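Local coordinates for aminotransferase (Helicobacter pylori, PDB 2FNU), which transfers an amino group from glutamate to a UDP-linked 4-keto sugar with the help of pyridoxal phosphate, the second step of pseudaminic acid synthesis for flagellin modification, at residues V52-N66 and S198-H210. Residues are numbered along the deposited sequence; the frame is centred on the assembly and turned at random.
Sequences VFNSATSALLTLYRN and SELHEKMKLFRSH. With PMP (4'-deoxy-4'-aminopyridoxal-5'-phosphate), chain E.
Asn66, on the last turn of helix 56-66, is the knob of this contact. Its side chain fills the hollow formed by Leu200, Lys203, Met204 and Phe207 on helix 198-208. Its CB rests near Met204 CG, while its amide stands steeply over one face of the Phe207 ring, the planes 77° apart. From the outer side, a bend of Lys203 at chi3 brings NZ to Asn66 O at 3.1 Å, and two waters tie it to Arg65 O and Asn66 O.

Phe207 is the return bump. With CG anti to the backbone N (chi1 -170°), its ring reaches across the side of helix 56-66. CD1, at its edge, lies 3.4 Å from Thr62 OG1, which donates to Ser58 O. The Arg65 guanidinium closes the far end of the ring, nearly perpendicular to it, and forms a salt bridge with Glu93 of the second subunit. Where the helices come nearest, Thr62 CG2 presses on Met204 CB at 3.6 Å. Met204 SD lies beside Leu63, whose CD1 meets Leu200 CD2.

Arg208 packs against strand 49-53. Its CD sits over one face of Phe53, 4.1 Å from the ring centroid, and Ala59 CA covers the opposite face. Arg208 NH1 donates to Val52 O at 2.9 Å, on a lone pair in the carbonyl plane, and forms a salt bridge with Glu38.

At the N-terminus of helix 56-66, Ser55 is the N-cap; its OG accepts from Ser58 N. There Ala56 N, Thr57 N and Thr57 OG1 donate to the PMP phosphate. The helices cross at 124° in the large domain of a fold-type I PLP aminotransferase, beside its seven-stranded mixed sheet. Helix 198-208 packs by Met204 on strand 49-53, outermost in the sheet within this chain, and its neighbour 191-195; helix 86-93 lies beside helix 56-66.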
loop_
_atom_site.group_PDB
_atom_site.type_symbol
_atom_site.label_atom_id
_atom_site.label_comp_id
_atom_site.label_asym_id
_atom_site.label_seq_id
_atom_site.Cartn_x
_atom_site.Cartn_y
_atom_site.Cartn_z
ATOM N N VAL B 52 -5.681 9.988 2.799
ATOM C CA VAL B 52 -6.013 8.565 2.787
ATOM C C VAL B 52 -4.891 7.754 2.146
ATOM O O VAL B 52 -4.152 8.254 1.274
ATOM C CB VAL B 52 -7.377 8.272 2.119
ATOM C CG1 VAL B 52 -8.514 8.907 2.919
ATOM C CG2 VAL B 52 -7.407 8.820 0.697
ATOM N N PHE B 53 -4.748 6.510 2.619
ATOM C CA PHE B 53 -3.599 5.634 2.311
ATOM C C PHE B 53 -4.109 4.242 1.992
ATOM O O PHE B 53 -5.277 3.932 2.295
ATOM C CB PHE B 53 -2.689 5.507 3.543
ATOM C CG PHE B 53 -1.922 6.751 3.873
ATOM C CD1 PHE B 53 -0.610 6.907 3.460
ATOM C CD2 PHE B 53 -2.526 7.779 4.595
ATOM C CE1 PHE B 53 0.097 8.071 3.761
ATOM C CE2 PHE B 53 -1.832 8.938 4.895
ATOM C CZ PHE B 53 -0.518 9.090 4.482
ATOM N N ASN B 54 -3.240 3.383 1.438
ATOM C CA ASN B 54 -3.672 2.035 1.079
ATOM C C ASN B 54 -4.024 1.164 2.292
ATOM O O ASN B 54 -4.713 0.164 2.166
ATOM C CB ASN B 54 -2.609 1.323 0.228
ATOM C CG ASN B 54 -1.416 0.894 1.036
ATOM O OD1 ASN B 54 -1.301 -0.299 1.440
ATOM N ND2 ASN B 54 -0.550 1.831 1.327
ATOM N N SER B 55 -3.477 1.518 3.449
ATOM C CA SER B 55 -3.748 0.796 4.697
ATOM C C SER B 55 -3.434 1.723 5.877
ATOM O O SER B 55 -2.682 2.697 5.715
ATOM C CB SER B 55 -2.889 -0.464 4.823
ATOM O OG SER B 55 -1.515 -0.115 4.955
ATOM N N ALA B 56 -3.955 1.403 7.075
ATOM C CA ALA B 56 -3.544 2.187 8.247
ATOM C C ALA B 56 -2.079 1.956 8.615
ATOM O O ALA B 56 -1.459 2.817 9.237
ATOM C CB ALA B 56 -4.448 1.929 9.460
ATOM N N THR B 57 -1.543 0.778 8.269
ATOM C CA THR B 57 -0.127 0.510 8.555
ATOM C C THR B 57 0.759 1.464 7.734
ATOM O O THR B 57 1.750 1.996 8.250
ATOM C CB THR B 57 0.210 -0.955 8.283
ATOM O OG1 THR B 57 -0.669 -1.760 9.058
ATOM C CG2 THR B 57 1.627 -1.277 8.710
ATOM N N SER B 58 0.373 1.724 6.485
ATOM C CA SER B 58 1.067 2.728 5.664
ATOM C C SER B 58 0.935 4.126 6.254
ATOM O O SER B 58 1.904 4.912 6.258
ATOM C CB SER B 58 0.569 2.710 4.217
ATOM O OG SER B 58 0.914 1.492 3.583
ATOM N N ALA B 59 -0.277 4.443 6.723
ATOM C CA ALA B 59 -0.535 5.700 7.411
ATOM C C ALA B 59 0.356 5.851 8.650
ATOM O O ALA B 59 0.959 6.920 8.868
ATOM C CB ALA B 59 -1.999 5.791 7.780
ATOM N N LEU B 60 0.468 4.781 9.448
ATOM C CA LEU B 60 1.286 4.837 10.662
ATOM C C LEU B 60 2.753 5.083 10.313
ATOM O O LEU B 60 3.414 5.920 10.944
ATOM C CB LEU B 60 1.153 3.535 11.481
ATOM C CG LEU B 60 -0.127 3.353 12.292
ATOM C CD1 LEU B 60 -0.287 1.902 12.733
ATOM C CD2 LEU B 60 -0.144 4.264 13.502
ATOM N N LEU B 61 3.272 4.362 9.313
ATOM C CA LEU B 61 4.669 4.558 8.932
ATOM C C LEU B 61 4.871 6.005 8.481
ATOM O O LEU B 61 5.846 6.664 8.852
ATOM C CB LEU B 61 5.064 3.642 7.779
ATOM C CG LEU B 61 6.483 3.870 7.232
ATOM C CD1 LEU B 61 7.517 3.449 8.286
ATOM C CD2 LEU B 61 6.701 3.098 5.931
ATOM N N THR B 62 3.949 6.498 7.664
ATOM C CA THR B 62 4.066 7.869 7.151
ATOM C C THR B 62 4.052 8.895 8.288
ATOM O O THR B 62 4.843 9.841 8.290
ATOM C CB THR B 62 2.935 8.146 6.152
ATOM O OG1 THR B 62 3.067 7.211 5.073
ATOM C CG2 THR B 62 3.018 9.576 5.590
ATOM N N LEU B 63 3.165 8.694 9.251
ATOM C CA LEU B 63 3.119 9.568 10.426
ATOM C C LEU B 63 4.418 9.469 11.243
ATOM O O LEU B 63 5.018 10.506 11.596
ATOM C CB LEU B 63 1.903 9.231 11.304
ATOM C CG LEU B 63 1.849 10.020 12.623
ATOM C CD1 LEU B 63 1.868 11.543 12.401
ATOM C CD2 LEU B 63 0.558 9.585 13.349
ATOM N N TYR B 64 4.848 8.250 11.564
ATOM C CA TYR B 64 6.015 8.094 12.428
ATOM C C TYR B 64 7.278 8.657 11.787
ATOM O O TYR B 64 8.153 9.171 12.494
ATOM C CB TYR B 64 6.247 6.614 12.730
ATOM C CG TYR B 64 5.199 5.924 13.608
ATOM C CD1 TYR B 64 5.135 4.539 13.648
ATOM C CD2 TYR B 64 4.300 6.657 14.411
ATOM C CE1 TYR B 64 4.235 3.867 14.471
ATOM C CE2 TYR B 64 3.378 6.007 15.231
ATOM C CZ TYR B 64 3.360 4.591 15.260
ATOM O OH TYR B 64 2.475 3.905 16.067
ATOM N N ARG B 65 7.383 8.544 10.463
ATOM C CA ARG B 65 8.574 9.004 9.755
ATOM C C ARG B 65 8.599 10.517 9.637
ATOM O O ARG B 65 9.677 11.117 9.505
ATOM C CB ARG B 65 8.647 8.390 8.343
ATOM C CG ARG B 65 9.094 6.916 8.328
ATOM C CD ARG B 65 10.615 6.742 8.578
ATOM N NE ARG B 65 11.406 7.436 7.554
ATOM C CZ ARG B 65 11.642 6.955 6.330
ATOM N NH1 ARG B 65 11.197 5.751 5.963
ATOM N NH2 ARG B 65 12.329 7.697 5.464
ATOM N N ASN B 66 7.422 11.141 9.674
ATOM C CA ASN B 66 7.331 12.559 9.308
ATOM C C ASN B 66 6.987 13.534 10.430
ATOM O O ASN B 66 7.180 14.748 10.262
ATOM C CB ASN B 66 6.366 12.753 8.128
ATOM C CG ASN B 66 6.919 12.178 6.837
ATOM O OD1 ASN B 66 6.564 11.061 6.426
ATOM N ND2 ASN B 66 7.801 12.918 6.200
ATOM N N SER B 198 -0.654 21.792 9.416
ATOM C CA SER B 198 -0.544 21.873 7.962
ATOM C C SER B 198 0.826 21.454 7.427
ATOM O O SER B 198 0.901 20.814 6.365
ATOM C CB SER B 198 -0.872 23.290 7.472
ATOM O OG SER B 198 -2.202 23.634 7.828
ATOM N N GLU B 199 1.907 21.821 8.125
ATOM C CA GLU B 199 3.239 21.434 7.669
ATOM C C GLU B 199 3.382 19.909 7.675
ATOM O O GLU B 199 3.933 19.329 6.729
ATOM C CB GLU B 199 4.329 22.115 8.498
ATOM C CG GLU B 199 4.475 23.596 8.102
ATOM C CD GLU B 199 5.518 24.367 8.906
ATOM O OE1 GLU B 199 5.623 25.596 8.680
ATOM O OE2 GLU B 199 6.235 23.771 9.739
ATOM N N LEU B 200 2.829 19.269 8.704
ATOM C CA LEU B 200 2.905 17.810 8.800
ATOM C C LEU B 200 2.088 17.159 7.677
ATOM O O LEU B 200 2.547 16.226 7.006
ATOM C CB LEU B 200 2.409 17.341 10.177
ATOM C CG LEU B 200 2.375 15.822 10.387
ATOM C CD1 LEU B 200 3.723 15.181 10.086
ATOM C CD2 LEU B 200 1.939 15.516 11.819
ATOM N N HIS B 201 0.865 17.653 7.484
ATOM C CA HIS B 201 0.041 17.200 6.355
ATOM C C HIS B 201 0.796 17.250 5.023
ATOM O O HIS B 201 0.866 16.251 4.322
ATOM C CB HIS B 201 -1.249 18.027 6.292
ATOM C CG HIS B 201 -2.074 17.761 5.076
ATOM N ND1 HIS B 201 -2.868 16.641 4.950
ATOM C CD2 HIS B 201 -2.245 18.480 3.940
ATOM C CE1 HIS B 201 -3.486 16.679 3.781
ATOM N NE2 HIS B 201 -3.127 17.785 3.150
ATOM N N GLU B 202 1.407 18.390 4.707
ATOM C CA GLU B 202 2.097 18.499 3.425
ATOM C C GLU B 202 3.291 17.533 3.330
ATOM O O GLU B 202 3.555 16.991 2.247
ATOM C CB GLU B 202 2.530 19.946 3.152
ATOM C CG GLU B 202 1.373 20.951 3.110
ATOM C CD GLU B 202 0.392 20.732 1.957
ATOM O OE1 GLU B 202 0.706 19.996 0.991
ATOM O OE2 GLU B 202 -0.725 21.288 2.032
ATOM N N LYS B 203 4.001 17.318 4.442
ATOM C CA LYS B 203 5.144 16.369 4.429
ATOM C C LYS B 203 4.657 14.936 4.173
ATOM O O LYS B 203 5.251 14.185 3.375
ATOM C CB LYS B 203 5.893 16.381 5.754
ATOM C CG LYS B 203 6.941 17.449 5.887
ATOM C CD LYS B 203 7.615 17.391 7.251
ATOM C CE LYS B 203 8.526 16.174 7.398
ATOM N NZ LYS B 203 9.377 16.209 8.657
ATOM N N MET B 204 3.583 14.555 4.865
ATOM C CA MET B 204 3.005 13.218 4.678
ATOM C C MET B 204 2.451 13.000 3.278
ATOM O O MET B 204 2.557 11.904 2.723
ATOM C CB MET B 204 1.917 12.981 5.721
ATOM C CG MET B 204 2.479 12.924 7.139
ATOM S SD MET B 204 1.261 12.388 8.379
ATOM C CE MET B 204 -0.004 13.677 8.208
ATOM N N LYS B 205 1.875 14.055 2.707
ATOM C CA LYS B 205 1.309 13.982 1.372
ATOM C C LYS B 205 2.373 13.643 0.329
ATOM O O LYS B 205 2.154 12.781 -0.526
ATOM C CB LYS B 205 0.599 15.302 1.050
ATOM C CG LYS B 205 -0.188 15.327 -0.243
ATOM C CD LYS B 205 -0.858 16.707 -0.389
ATOM C CE LYS B 205 -1.748 16.775 -1.608
ATOM N NZ LYS B 205 -2.585 18.008 -1.539
ATOM N N LEU B 206 3.533 14.289 0.414
ATOM C CA LEU B 206 4.625 13.955 -0.500
ATOM C C LEU B 206 5.146 12.534 -0.250
ATOM O O LEU B 206 5.444 11.797 -1.209
ATOM C CB LEU B 206 5.754 14.972 -0.378
ATOM C CG LEU B 206 5.391 16.355 -0.905
ATOM C CD1 LEU B 206 6.346 17.367 -0.319
ATOM C CD2 LEU B 206 5.439 16.351 -2.445
ATOM N N PHE B 207 5.244 12.154 1.027
ATOM C CA PHE B 207 5.792 10.827 1.389
ATOM C C PHE B 207 4.918 9.708 0.841
ATOM O O PHE B 207 5.420 8.619 0.510
ATOM C CB PHE B 207 5.886 10.729 2.903
ATOM C CG PHE B 207 6.652 9.532 3.417
ATOM C CD1 PHE B 207 5.976 8.359 3.794
ATOM C CD2 PHE B 207 8.041 9.602 3.600
ATOM C CE1 PHE B 207 6.677 7.274 4.333
ATOM C CE2 PHE B 207 8.746 8.531 4.122
ATOM C CZ PHE B 207 8.063 7.364 4.485
ATOM N N ARG B 208 3.614 9.977 0.753
ATOM C CA ARG B 208 2.638 9.015 0.233
ATOM C C ARG B 208 2.818 8.714 -1.263
ATOM O O ARG B 208 2.383 7.670 -1.750
ATOM C CB ARG B 208 1.226 9.550 0.498
ATOM C CG ARG B 208 0.093 8.647 -0.010
ATOM C CD ARG B 208 -1.296 9.250 0.257
ATOM N NE ARG B 208 -1.463 10.500 -0.495
ATOM C CZ ARG B 208 -2.540 11.277 -0.436
ATOM N NH1 ARG B 208 -3.593 10.936 0.322
ATOM N NH2 ARG B 208 -2.575 12.390 -1.163
ATOM N N SER B 209 3.416 9.665 -1.992
ATOM C CA SER B 209 3.487 9.569 -3.452
ATOM C C SER B 209 4.821 10.099 -3.979
ATOM O O SER B 209 4.899 11.180 -4.604
ATOM C CB SER B 209 2.305 10.300 -4.107
ATOM O OG SER B 209 2.157 9.937 -5.481
ATOM N N HIS B 210 5.870 9.318 -3.724
ATOM C CA HIS B 210 7.164 9.463 -4.396
ATOM C C HIS B 210 8.002 10.699 -4.090
ATOM O O HIS B 210 9.092 10.837 -4.670
ATOM C CB HIS B 210 6.976 9.361 -5.917
ATOM C CG HIS B 210 6.238 8.129 -6.334
ATOM N ND1 HIS B 210 6.735 6.860 -6.109
ATOM C CD2 HIS B 210 5.036 7.968 -6.939
ATOM C CE1 HIS B 210 5.865 5.969 -6.564
ATOM N NE2 HIS B 210 4.824 6.615 -7.066
HETATM N N1 PMP E . -3.651 -0.407 14.475
HETATM C C2 PMP E . -4.672 -1.125 15.042
HETATM C C2A PMP E . -5.091 -0.793 16.455
HETATM C C3 PMP E . -5.300 -2.131 14.295
HETATM O O3 PMP E . -6.341 -2.837 14.828
HETATM C C4 PMP E . -4.871 -2.423 12.979
HETATM C C4A PMP E . -5.471 -3.561 12.181
HETATM N N4A PMP E . -5.870 -4.673 13.016
HETATM C C5 PMP E . -3.870 -1.631 12.407
HETATM C C6 PMP E . -3.320 -0.594 13.157
HETATM C C5A PMP E . -3.387 -1.855 10.985
HETATM O O4P PMP E . -4.384 -1.335 10.125
HETATM P P PMP E . -4.471 -1.849 8.596
HETATM O O1P PMP E . -5.070 -3.234 8.657
HETATM O O2P PMP E . -5.419 -0.899 7.928
HETATM O O3P PMP E . -3.099 -1.808 7.980
HETATM O O HOH W 1 10.839 13.826 9.158
HETATM O O HOH W 2 7.929 17.292 10.672
#